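Local coordinates for protein sortase (Actinomyces oris, PDB 5UTT) that probably works as a sortase, a transpeptidase that cleaves surface proteins at a sorting signal and joins them to the cell wall, at residues Arg82-Asp93 and Gly155-Val165; Leu94-Ile102 and Tyr110-Glu118. One frame throughout, in Å; residues are numbered along the deposited sequence.

Contact 1 of 2, residues Arg82-Asp93 and Gly155-Val165; sequences RRTYGNSFRRID and GEFGNDLRWIV
Glu156 reaches from the Gly155-Gly158 turn into a cluster of arginines on the facing loop, dividing its two carboxylate oxygens between two of them. An extended chain, with CG anti to the backbone N (chi1 -174°), carries the carboxylate that far. Arg90 NE donates to Glu156 OE2 at 2.9 Å, meeting it on the syn side but well out of the carboxylate plane. Arg91 approaches end-on: NH1 lies 3.0 Å from Glu156 OE1, and NH2 joins it from above the same carboxylate face. The Arg91 guanidinium also grips Asp93 side-on, with NE 2.9 Å from Asp93 OD1. The Arg82 guanidinium is sandwiched between Glu156 CA and Ile92 CG2; its NE donates to Arg90 O, while NH2 binds Cys149 O and His150 ND1. This ties the loop to the strand end bearing the sortase TLxTC signature, consistent with a place beside the active site.

One face of the Trp163 indole receives Ile92 CG2, 3.9 Å from the centroid of the five-membered ring, and Asp93 CB, 4.1 Å from that of the six-membered ring. Ile92 CG1 continues to Val165 CG2 at 3.6 Å. A water accepts from Trp163 NE1, and His117 stacks on the indole. With Glu156 shared by two arginines and Arg91 by two acids, the network probably offsets part of the loop's positive charge and limits rotation of the Arg91 guanidinium, while CH-pi packing fixes the loop's end against strand 161-174.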
loop_
_atom_site.group_PDB
_atom_site.type_symbol
_atom_site.label_atom_id
_atom_site.label_comp_id
_atom_site.label_asym_id
_atom_site.label_seq_id
_atom_site.Cartn_x
_atom_site.Cartn_y
_atom_site.Cartn_z
ATOM N N ARG A 82 7.890 9.201 -5.116
ATOM C CA ARG A 82 8.862 8.358 -5.772
ATOM C C ARG A 82 10.296 8.613 -5.344
ATOM O O ARG A 82 11.134 7.701 -5.464
ATOM C CB ARG A 82 8.780 8.570 -7.282
ATOM C CG ARG A 82 9.525 7.556 -8.140
ATOM C CD ARG A 82 8.694 6.266 -8.237
ATOM N NE ARG A 82 9.428 5.207 -8.931
ATOM C CZ ARG A 82 9.345 4.947 -10.231
ATOM N NH1 ARG A 82 10.076 3.968 -10.761
ATOM N NH2 ARG A 82 8.549 5.664 -11.008
ATOM N N ARG A 83 10.582 9.813 -4.839
ATOM C CA ARG A 83 11.970 10.263 -4.622
ATOM C C ARG A 83 12.357 10.694 -3.193
ATOM O O ARG A 83 13.467 11.202 -2.975
ATOM C CB ARG A 83 12.282 11.388 -5.613
ATOM C CG ARG A 83 11.895 11.012 -7.052
ATOM C CD ARG A 83 12.908 11.448 -8.096
ATOM N NE ARG A 83 12.638 12.795 -8.589
ATOM C CZ ARG A 83 13.566 13.673 -8.967
ATOM N NH1 ARG A 83 14.859 13.377 -8.896
ATOM N NH2 ARG A 83 13.198 14.871 -9.412
ATOM N N THR A 84 11.499 10.454 -2.217
ATOM C CA THR A 84 11.786 10.816 -0.810
ATOM C C THR A 84 12.861 9.956 -0.137
ATOM O O THR A 84 13.085 8.810 -0.507
ATOM C CB THR A 84 10.531 10.748 0.068
ATOM O OG1 THR A 84 9.752 9.593 -0.288
ATOM C CG2 THR A 84 9.686 11.972 -0.106
ATOM N N TYR A 85 13.544 10.542 0.844
ATOM C CA TYR A 85 14.653 9.872 1.529
ATOM C C TYR A 85 14.151 8.938 2.632
ATOM O O TYR A 85 13.163 9.218 3.316
ATOM C CB TYR A 85 15.640 10.922 2.089
ATOM C CG TYR A 85 16.817 10.337 2.852
ATOM C CD1 TYR A 85 17.985 9.931 2.190
ATOM C CD2 TYR A 85 16.763 10.185 4.243
ATOM C CE1 TYR A 85 19.054 9.388 2.890
ATOM C CE2 TYR A 85 17.822 9.640 4.944
ATOM C CZ TYR A 85 18.964 9.242 4.268
ATOM O OH TYR A 85 20.017 8.704 4.972
ATOM N N GLY A 86 14.829 7.820 2.811
ATOM C CA GLY A 86 14.578 6.965 3.932
ATOM C C GLY A 86 13.499 5.979 3.517
ATOM O O GLY A 86 13.754 4.783 3.467
ATOM N N ASN A 87 12.330 6.504 3.161
ATOM C CA ASN A 87 11.187 5.673 2.725
ATOM C C ASN A 87 10.525 6.346 1.552
ATOM O O ASN A 87 10.262 7.540 1.586
ATOM C CB ASN A 87 10.152 5.501 3.835
ATOM C CG ASN A 87 10.548 4.462 4.863
ATOM O OD1 ASN A 87 10.803 3.282 4.518
ATOM N ND2 ASN A 87 10.520 4.846 6.135
ATOM N N SER A 88 10.194 5.572 0.529
ATOM C CA SER A 88 9.591 6.084 -0.681
ATOM C C SER A 88 9.061 4.927 -1.531
ATOM O O SER A 88 9.369 3.792 -1.241
ATOM C CB SER A 88 10.602 6.771 -1.537
ATOM O OG SER A 88 11.506 5.812 -2.088
ATOM N N PHE A 89 8.401 5.224 -2.641
ATOM C CA PHE A 89 7.965 4.154 -3.604
ATOM C C PHE A 89 8.963 4.104 -4.788
ATOM O O PHE A 89 8.633 3.801 -5.953
ATOM C CB PHE A 89 6.521 4.414 -4.093
ATOM C CG PHE A 89 5.426 4.174 -3.067
ATOM C CD1 PHE A 89 5.709 3.817 -1.757
ATOM C CD2 PHE A 89 4.095 4.302 -3.432
ATOM C CE1 PHE A 89 4.697 3.558 -0.855
ATOM C CE2 PHE A 89 3.085 4.055 -2.517
ATOM C CZ PHE A 89 3.382 3.719 -1.233
ATOM N N ARG A 90 10.217 4.495 -4.527
ATOM C CA ARG A 90 11.199 4.589 -5.588
ATOM C C ARG A 90 11.238 3.359 -6.474
ATOM O O ARG A 90 11.355 3.480 -7.710
ATOM C CB ARG A 90 12.580 4.767 -4.974
ATOM C CG ARG A 90 13.677 4.973 -5.995
ATOM C CD ARG A 90 15.001 5.021 -5.266
ATOM N NE ARG A 90 16.061 5.473 -6.123
ATOM C CZ ARG A 90 17.342 5.504 -5.769
ATOM N NH1 ARG A 90 17.713 5.090 -4.557
ATOM N NH2 ARG A 90 18.250 5.943 -6.629
ATOM N N ARG A 91 11.192 2.191 -5.849
ATOM C CA ARG A 91 11.461 0.952 -6.548
ATOM C C ARG A 91 10.177 0.191 -6.668
ATOM O O ARG A 91 10.177 -1.011 -6.616
ATOM C CB ARG A 91 12.612 0.155 -5.919
ATOM C CG ARG A 91 13.985 0.767 -6.181
ATOM C CD ARG A 91 14.518 0.336 -7.542
ATOM N NE ARG A 91 13.865 0.980 -8.699
ATOM C CZ ARG A 91 14.166 2.186 -9.163
ATOM N NH1 ARG A 91 15.117 2.950 -8.588
ATOM N NH2 ARG A 91 13.517 2.645 -10.227
ATOM N N ILE A 92 9.087 0.929 -6.888
ATOM C CA ILE A 92 7.784 0.310 -7.178
ATOM C C ILE A 92 7.873 -0.654 -8.359
ATOM O O ILE A 92 7.067 -1.606 -8.459
ATOM C CB ILE A 92 6.719 1.399 -7.389
ATOM C CG1 ILE A 92 5.302 0.796 -7.285
ATOM C CG2 ILE A 92 6.935 2.151 -8.683
ATOM C CD1 ILE A 92 4.204 1.816 -7.114
ATOM N N ASP A 93 8.825 -0.396 -9.242
ATOM C CA ASP A 93 9.010 -1.167 -10.492
ATOM C C ASP A 93 9.570 -2.570 -10.262
ATOM O O ASP A 93 9.608 -3.352 -11.203
ATOM C CB ASP A 93 9.886 -0.413 -11.497
ATOM C CG ASP A 93 11.240 -0.025 -10.924
ATOM O OD1 ASP A 93 11.524 -0.326 -9.762
ATOM O OD2 ASP A 93 12.023 0.554 -11.676
ATOM N N GLY A 155 11.005 8.079 -16.700
ATOM C CA GLY A 155 10.733 7.101 -15.642
ATOM C C GLY A 155 10.668 7.606 -14.198
ATOM O O GLY A 155 9.828 8.405 -13.844
ATOM N N GLU A 156 11.560 7.085 -13.364
ATOM C CA GLU A 156 11.643 7.465 -11.965
ATOM C C GLU A 156 11.676 9.005 -11.772
ATOM O O GLU A 156 11.251 9.542 -10.742
ATOM C CB GLU A 156 12.852 6.749 -11.330
ATOM C CG GLU A 156 13.011 6.909 -9.836
ATOM C CD GLU A 156 14.372 6.444 -9.325
ATOM O OE1 GLU A 156 15.009 5.576 -9.973
ATOM O OE2 GLU A 156 14.784 6.952 -8.265
ATOM N N PHE A 157 12.203 9.707 -12.773
ATOM C CA PHE A 157 12.429 11.143 -12.662
ATOM C C PHE A 157 11.429 11.965 -13.485
ATOM O O PHE A 157 11.676 13.133 -13.812
ATOM C CB PHE A 157 13.879 11.434 -13.065
ATOM C CG PHE A 157 14.865 10.579 -12.323
ATOM C CD1 PHE A 157 15.325 10.960 -11.080
ATOM C CD2 PHE A 157 15.227 9.329 -12.826
ATOM C CE1 PHE A 157 16.201 10.142 -10.360
ATOM C CE2 PHE A 157 16.097 8.514 -12.117
ATOM C CZ PHE A 157 16.584 8.928 -10.886
ATOM N N GLY A 158 10.308 11.338 -13.853
ATOM C CA GLY A 158 9.246 11.997 -14.579
ATOM C C GLY A 158 7.904 11.795 -13.911
ATOM O O GLY A 158 7.775 11.085 -12.906
ATOM N N ASN A 159 6.910 12.516 -14.401
ATOM C CA ASN A 159 5.630 12.545 -13.704
ATOM C C ASN A 159 4.456 12.822 -14.604
ATOM O O ASN A 159 3.399 13.300 -14.146
ATOM C CB ASN A 159 5.672 13.525 -12.511
ATOM C CG ASN A 159 6.072 14.914 -12.913
ATOM O OD1 ASN A 159 6.577 15.129 -14.019
ATOM N ND2 ASN A 159 5.836 15.880 -12.023
ATOM N N ASP A 160 4.584 12.475 -15.887
ATOM C CA ASP A 160 3.431 12.606 -16.783
ATOM C C ASP A 160 2.510 11.392 -16.621
ATOM O O ASP A 160 1.389 11.389 -17.083
ATOM C CB ASP A 160 3.826 12.837 -18.256
ATOM C CG ASP A 160 4.548 11.657 -18.899
ATOM O OD1 ASP A 160 5.158 10.828 -18.192
ATOM O OD2 ASP A 160 4.492 11.576 -20.153
ATOM N N LEU A 161 2.995 10.384 -15.941
ATOM C CA LEU A 161 2.240 9.132 -15.770
ATOM C C LEU A 161 2.249 8.725 -14.296
ATOM O O LEU A 161 2.917 9.309 -13.474
ATOM C CB LEU A 161 2.837 8.023 -16.617
ATOM C CG LEU A 161 2.767 8.111 -18.152
ATOM C CD1 LEU A 161 3.352 6.885 -18.852
ATOM C CD2 LEU A 161 1.352 8.389 -18.568
ATOM N N ARG A 162 1.473 7.686 -13.985
ATOM C CA ARG A 162 1.446 7.141 -12.624
ATOM C C ARG A 162 1.640 5.624 -12.672
ATOM O O ARG A 162 0.902 4.925 -13.372
ATOM C CB ARG A 162 0.120 7.496 -11.906
ATOM C CG ARG A 162 -0.216 8.979 -11.863
ATOM C CD ARG A 162 0.739 9.706 -10.945
ATOM N NE ARG A 162 0.348 11.112 -10.714
ATOM C CZ ARG A 162 0.802 12.105 -11.448
ATOM N NH1 ARG A 162 1.615 11.830 -12.484
ATOM N NH2 ARG A 162 0.439 13.364 -11.181
ATOM N N TRP A 163 2.606 5.122 -11.918
ATOM C CA TRP A 163 2.802 3.681 -11.762
ATOM C C TRP A 163 1.921 3.174 -10.621
ATOM O O TRP A 163 2.001 3.623 -9.473
ATOM C CB TRP A 163 4.273 3.369 -11.512
ATOM C CG TRP A 163 4.592 1.917 -11.618
ATOM C CD1 TRP A 163 4.162 0.889 -10.806
ATOM C CD2 TRP A 163 5.524 1.340 -12.524
ATOM N NE1 TRP A 163 4.755 -0.298 -11.190
ATOM C CE2 TRP A 163 5.577 -0.039 -12.264
ATOM C CE3 TRP A 163 6.287 1.855 -13.582
ATOM C CZ2 TRP A 163 6.373 -0.878 -13.004
ATOM C CZ3 TRP A 163 7.068 1.019 -14.307
ATOM C CH2 TRP A 163 7.117 -0.335 -14.013
ATOM N N ILE A 164 1.086 2.182 -10.946
ATOM C CA ILE A 164 0.071 1.662 -10.033
ATOM C C ILE A 164 0.348 0.181 -9.793
ATOM O O ILE A 164 0.545 -0.556 -10.726
ATOM C CB ILE A 164 -1.335 1.723 -10.633
ATOM C CG1 ILE A 164 -1.619 3.094 -11.248
ATOM C CG2 ILE A 164 -2.395 1.316 -9.593
ATOM C CD1 ILE A 164 -1.595 4.216 -10.241
ATOM N N VAL A 165 0.384 -0.228 -8.527
ATOM C CA VAL A 165 0.476 -1.663 -8.184
ATOM C C VAL A 165 -0.766 -2.102 -7.428
ATOM O O VAL A 165 -1.123 -1.518 -6.425
ATOM C CB VAL A 165 1.744 -2.012 -7.364
ATOM C CG1 VAL A 165 1.773 -3.488 -6.906
ATOM C CG2 VAL A 165 2.959 -1.732 -8.185
HETATM O O HOH W 1 14.955 4.371 -12.426
HETATM O O HOH W 2 5.481 -2.964 -10.418
#

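Contact 2 of 2, residues Leu94-Ile102 and Tyr110-Glu118; sequences LLQEGDEII and YVFKVTGHE
Strands 100-102 and 110-118 run antiparallel at 148°, their axes 4.6 Å apart at closest, with Ile101 and Phe112 as a hydrogen-bonded pair between the non-hydrogen-bonded pairs Glu100-Lys113 and Ile102-Val111. Ile101 N donates to Phe112 O at 2.8 Å and Phe112 N returns the bond to Ile101 O. Before them Gly98 and Asp99 both face Val114, through Gly98 N to Val114 O and Val114 N to Asp99 O: a G1 beta bulge joined to the type II turn Gln96-Asp99. That turn is closed by Asp99 N to Gln96 O and braced by Gln96 N to Asp99 OD2, an oxygen also salt-bridged to Lys36.

Val114, which buries the most surface against 94-102, sets CB 3.4 Å from Gln96 O, and its CG2 branch meets Ile101 CD1 at 3.8 Å. On the face shared by Ile101 and Phe112, the phenyl ring presents its edge to Ile101 O; both side chains also rest on Ile144 of strand 142-150. The other face is mixed. Glu100 CG lies 3.5 Å from Lys113 CD, yet their charged ends stay apart and Glu100 OE1 binds Ser182 OG. Ile102 CG1 packs beside Val111 CG2. This is a beta hairpin of the sortase beta-barrel fold.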
loop_
_atom_site.group_PDB
_atom_site.type_symbol
_atom_site.label_atom_id
_atom_site.label_comp_id
_atom_site.label_asym_id
_atom_site.label_seq_id
_atom_site.Cartn_x
_atom_site.Cartn_y
_atom_site.Cartn_z
ATOM N N LEU A 94 9.950 -2.915 -9.034
ATOM C CA LEU A 94 10.501 -4.230 -8.731
ATOM C C LEU A 94 9.385 -5.194 -8.434
ATOM O O LEU A 94 9.640 -6.356 -8.319
ATOM C CB LEU A 94 11.426 -4.207 -7.523
ATOM C CG LEU A 94 12.686 -3.307 -7.610
ATOM C CD1 LEU A 94 13.407 -3.443 -6.281
ATOM C CD2 LEU A 94 13.582 -3.684 -8.763
ATOM N N LEU A 95 8.167 -4.705 -8.295
ATOM C CA LEU A 95 7.079 -5.557 -7.821
ATOM C C LEU A 95 6.494 -6.320 -8.999
ATOM O O LEU A 95 6.084 -5.739 -10.027
ATOM C CB LEU A 95 6.032 -4.693 -7.105
ATOM C CG LEU A 95 6.530 -3.933 -5.869
ATOM C CD1 LEU A 95 5.491 -2.992 -5.314
ATOM C CD2 LEU A 95 6.926 -4.951 -4.821
ATOM N N GLN A 96 6.454 -7.638 -8.842
ATOM C CA GLN A 96 5.955 -8.522 -9.861
ATOM C C GLN A 96 4.817 -9.350 -9.254
ATOM O O GLN A 96 4.682 -9.463 -8.034
ATOM C CB GLN A 96 7.105 -9.428 -10.330
ATOM C CG GLN A 96 8.373 -8.665 -10.738
ATOM C CD GLN A 96 9.579 -9.558 -10.994
ATOM O OE1 GLN A 96 9.447 -10.738 -11.282
ATOM N NE2 GLN A 96 10.777 -8.975 -10.911
ATOM N N GLU A 97 4.036 -9.975 -10.120
ATOM C CA GLU A 97 2.982 -10.842 -9.641
ATOM C C GLU A 97 3.471 -11.809 -8.565
ATOM O O GLU A 97 4.489 -12.509 -8.717
ATOM C CB GLU A 97 2.397 -11.609 -10.801
ATOM C CG GLU A 97 1.165 -12.401 -10.407
ATOM C CD GLU A 97 0.745 -13.361 -11.478
ATOM O OE1 GLU A 97 1.391 -13.405 -12.558
ATOM O OE2 GLU A 97 -0.247 -14.093 -11.222
ATOM N N GLY A 98 2.725 -11.873 -7.474
ATOM C CA GLY A 98 3.056 -12.736 -6.341
ATOM C C GLY A 98 3.939 -12.143 -5.258
ATOM O O GLY A 98 4.021 -12.675 -4.144
ATOM N N ASP A 99 4.560 -11.002 -5.539
ATOM C CA ASP A 99 5.309 -10.342 -4.475
ATOM C C ASP A 99 4.406 -9.857 -3.347
ATOM O O ASP A 99 3.259 -9.427 -3.574
ATOM C CB ASP A 99 6.074 -9.163 -5.068
ATOM C CG ASP A 99 7.206 -9.602 -5.973
ATOM O OD1 ASP A 99 7.735 -10.726 -5.798
ATOM O OD2 ASP A 99 7.599 -8.819 -6.845
ATOM N N GLU A 100 4.927 -9.877 -2.119
ATOM C CA GLU A 100 4.126 -9.499 -0.977
ATOM C C GLU A 100 4.136 -8.021 -0.701
ATOM O O GLU A 100 5.210 -7.370 -0.781
ATOM C CB GLU A 100 4.651 -10.191 0.278
ATOM C CG GLU A 100 4.165 -11.643 0.374
ATOM C CD GLU A 100 4.649 -12.390 1.591
ATOM O OE1 GLU A 100 5.620 -11.950 2.227
ATOM O OE2 GLU A 100 4.026 -13.443 1.933
ATOM N N ILE A 101 2.973 -7.486 -0.355
ATOM C CA ILE A 101 2.854 -6.111 0.182
ATOM C C ILE A 101 2.220 -6.246 1.566
ATOM O O ILE A 101 1.107 -6.803 1.721
ATOM C CB ILE A 101 2.024 -5.215 -0.742
ATOM C CG1 ILE A 101 2.727 -5.061 -2.105
ATOM C CG2 ILE A 101 1.744 -3.851 -0.134
ATOM C CD1 ILE A 101 1.963 -4.196 -3.064
ATOM N N ILE A 102 2.910 -5.781 2.586
ATOM C CA ILE A 102 2.532 -6.118 3.972
ATOM C C ILE A 102 2.248 -4.835 4.697
ATOM O O ILE A 102 3.108 -3.890 4.664
ATOM C CB ILE A 102 3.613 -6.946 4.694
ATOM C CG1 ILE A 102 3.889 -8.245 3.912
ATOM C CG2 ILE A 102 3.222 -7.194 6.163
ATOM C CD1 ILE A 102 5.013 -9.079 4.463
ATOM N N TYR A 110 -1.457 -7.418 7.857
ATOM C CA TYR A 110 -2.222 -7.682 6.645
ATOM C C TYR A 110 -1.276 -7.979 5.498
ATOM O O TYR A 110 -0.424 -7.138 5.151
ATOM C CB TYR A 110 -3.066 -6.490 6.267
ATOM C CG TYR A 110 -4.096 -6.069 7.280
ATOM C CD1 TYR A 110 -3.786 -5.173 8.296
ATOM C CD2 TYR A 110 -5.418 -6.492 7.183
ATOM C CE1 TYR A 110 -4.726 -4.751 9.187
ATOM C CE2 TYR A 110 -6.356 -6.078 8.094
ATOM C CZ TYR A 110 -6.024 -5.199 9.083
ATOM O OH TYR A 110 -6.955 -4.792 9.986
ATOM N N VAL A 111 -1.437 -9.166 4.908
ATOM C CA VAL A 111 -0.563 -9.556 3.812
ATOM C C VAL A 111 -1.354 -9.688 2.498
ATOM O O VAL A 111 -2.319 -10.504 2.362
ATOM C CB VAL A 111 0.244 -10.854 4.091
ATOM C CG1 VAL A 111 1.063 -11.225 2.863
ATOM C CG2 VAL A 111 1.128 -10.784 5.338
ATOM N N PHE A 112 -0.907 -8.892 1.525
ATOM C CA PHE A 112 -1.445 -8.821 0.174
ATOM C C PHE A 112 -0.421 -9.375 -0.814
ATOM O O PHE A 112 0.811 -9.279 -0.611
ATOM C CB PHE A 112 -1.826 -7.373 -0.206
ATOM C CG PHE A 112 -2.782 -6.722 0.725
ATOM C CD1 PHE A 112 -2.356 -6.162 1.949
ATOM C CD2 PHE A 112 -4.109 -6.568 0.378
ATOM C CE1 PHE A 112 -3.266 -5.533 2.788
ATOM C CE2 PHE A 112 -5.025 -5.966 1.222
ATOM C CZ PHE A 112 -4.616 -5.442 2.441
ATOM N N LYS A 113 -0.921 -9.927 -1.941
ATOM C CA LYS A 113 -0.045 -10.412 -2.995
ATOM C C LYS A 113 -0.325 -9.708 -4.318
ATOM O O LYS A 113 -1.493 -9.581 -4.717
ATOM C CB LYS A 113 -0.242 -11.920 -3.168
ATOM C CG LYS A 113 0.155 -12.707 -1.935
ATOM C CD LYS A 113 1.651 -12.812 -1.787
ATOM C CE LYS A 113 2.057 -14.133 -1.114
ATOM N NZ LYS A 113 1.854 -15.383 -1.947
ATOM N N VAL A 114 0.748 -9.184 -4.943
ATOM C CA VAL A 114 0.631 -8.410 -6.172
ATOM C C VAL A 114 -0.072 -9.218 -7.294
ATOM O O VAL A 114 0.255 -10.384 -7.527
ATOM C CB VAL A 114 1.987 -7.873 -6.659
ATOM C CG1 VAL A 114 1.870 -7.291 -8.051
ATOM C CG2 VAL A 114 2.490 -6.816 -5.701
ATOM N N THR A 115 -1.073 -8.582 -7.913
ATOM C CA THR A 115 -1.845 -9.173 -9.015
ATOM C C THR A 115 -1.376 -8.590 -10.343
ATOM O O THR A 115 -1.554 -9.191 -11.411
ATOM C CB THR A 115 -3.359 -8.955 -8.837
ATOM O OG1 THR A 115 -3.634 -7.547 -8.736
ATOM C CG2 THR A 115 -3.854 -9.709 -7.633
ATOM N N GLY A 116 -0.772 -7.407 -10.305
ATOM C CA GLY A 116 -0.361 -6.761 -11.537
ATOM C C GLY A 116 0.003 -5.294 -11.296
ATOM O O GLY A 116 -0.210 -4.769 -10.194
ATOM N N HIS A 117 0.550 -4.649 -12.326
ATOM C CA HIS A 117 0.768 -3.203 -12.306
ATOM C C HIS A 117 0.198 -2.539 -13.546
ATOM O O HIS A 117 -0.075 -3.208 -14.569
ATOM C CB HIS A 117 2.258 -2.865 -12.147
ATOM C CG HIS A 117 3.033 -2.887 -13.424
ATOM N ND1 HIS A 117 3.564 -4.035 -13.955
ATOM C CD2 HIS A 117 3.409 -1.881 -14.248
ATOM C CE1 HIS A 117 4.206 -3.741 -15.076
ATOM N NE2 HIS A 117 4.137 -2.435 -15.263
ATOM N N GLU A 118 -0.031 -1.239 -13.441
ATOM C CA GLU A 118 -0.538 -0.429 -14.530
ATOM C C GLU A 118 0.291 0.825 -14.632
ATOM O O GLU A 118 0.723 1.326 -13.637
ATOM C CB GLU A 118 -1.969 -0.033 -14.235
ATOM C CG GLU A 118 -2.902 -1.222 -14.235
ATOM C CD GLU A 118 -4.072 -1.060 -13.353
ATOM O OE1 GLU A 118 -4.155 -0.069 -12.585
ATOM O OE2 GLU A 118 -4.925 -1.986 -13.424
HETATM O O HOH W 3 4.762 -6.058 -12.801
#

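Overall arrangement
Both contacts belong to the sortase domain, and they illustrate how one chain stabilises a sheet and the loops around it by different chemistry. Both are partly buried, but seven of fourteen touching residues are buried in contact 2 and three of eleven in contact 1; their centres lie about 9 and 13 Å from that of the chain. Contact 2 relies on backbone pairing, with apolar packing on its Ile101-Phe112 face. Contact 1 fastens the loop to the 155-158 turn by salt bridges and to strand 161-174 by CH-pi and apolar packing. The two meet where strands 161-174 and 108-120 are neighbours: Val165 packs on Val114, and Ile164 N probably hydrogen-bonds to Glu118 O.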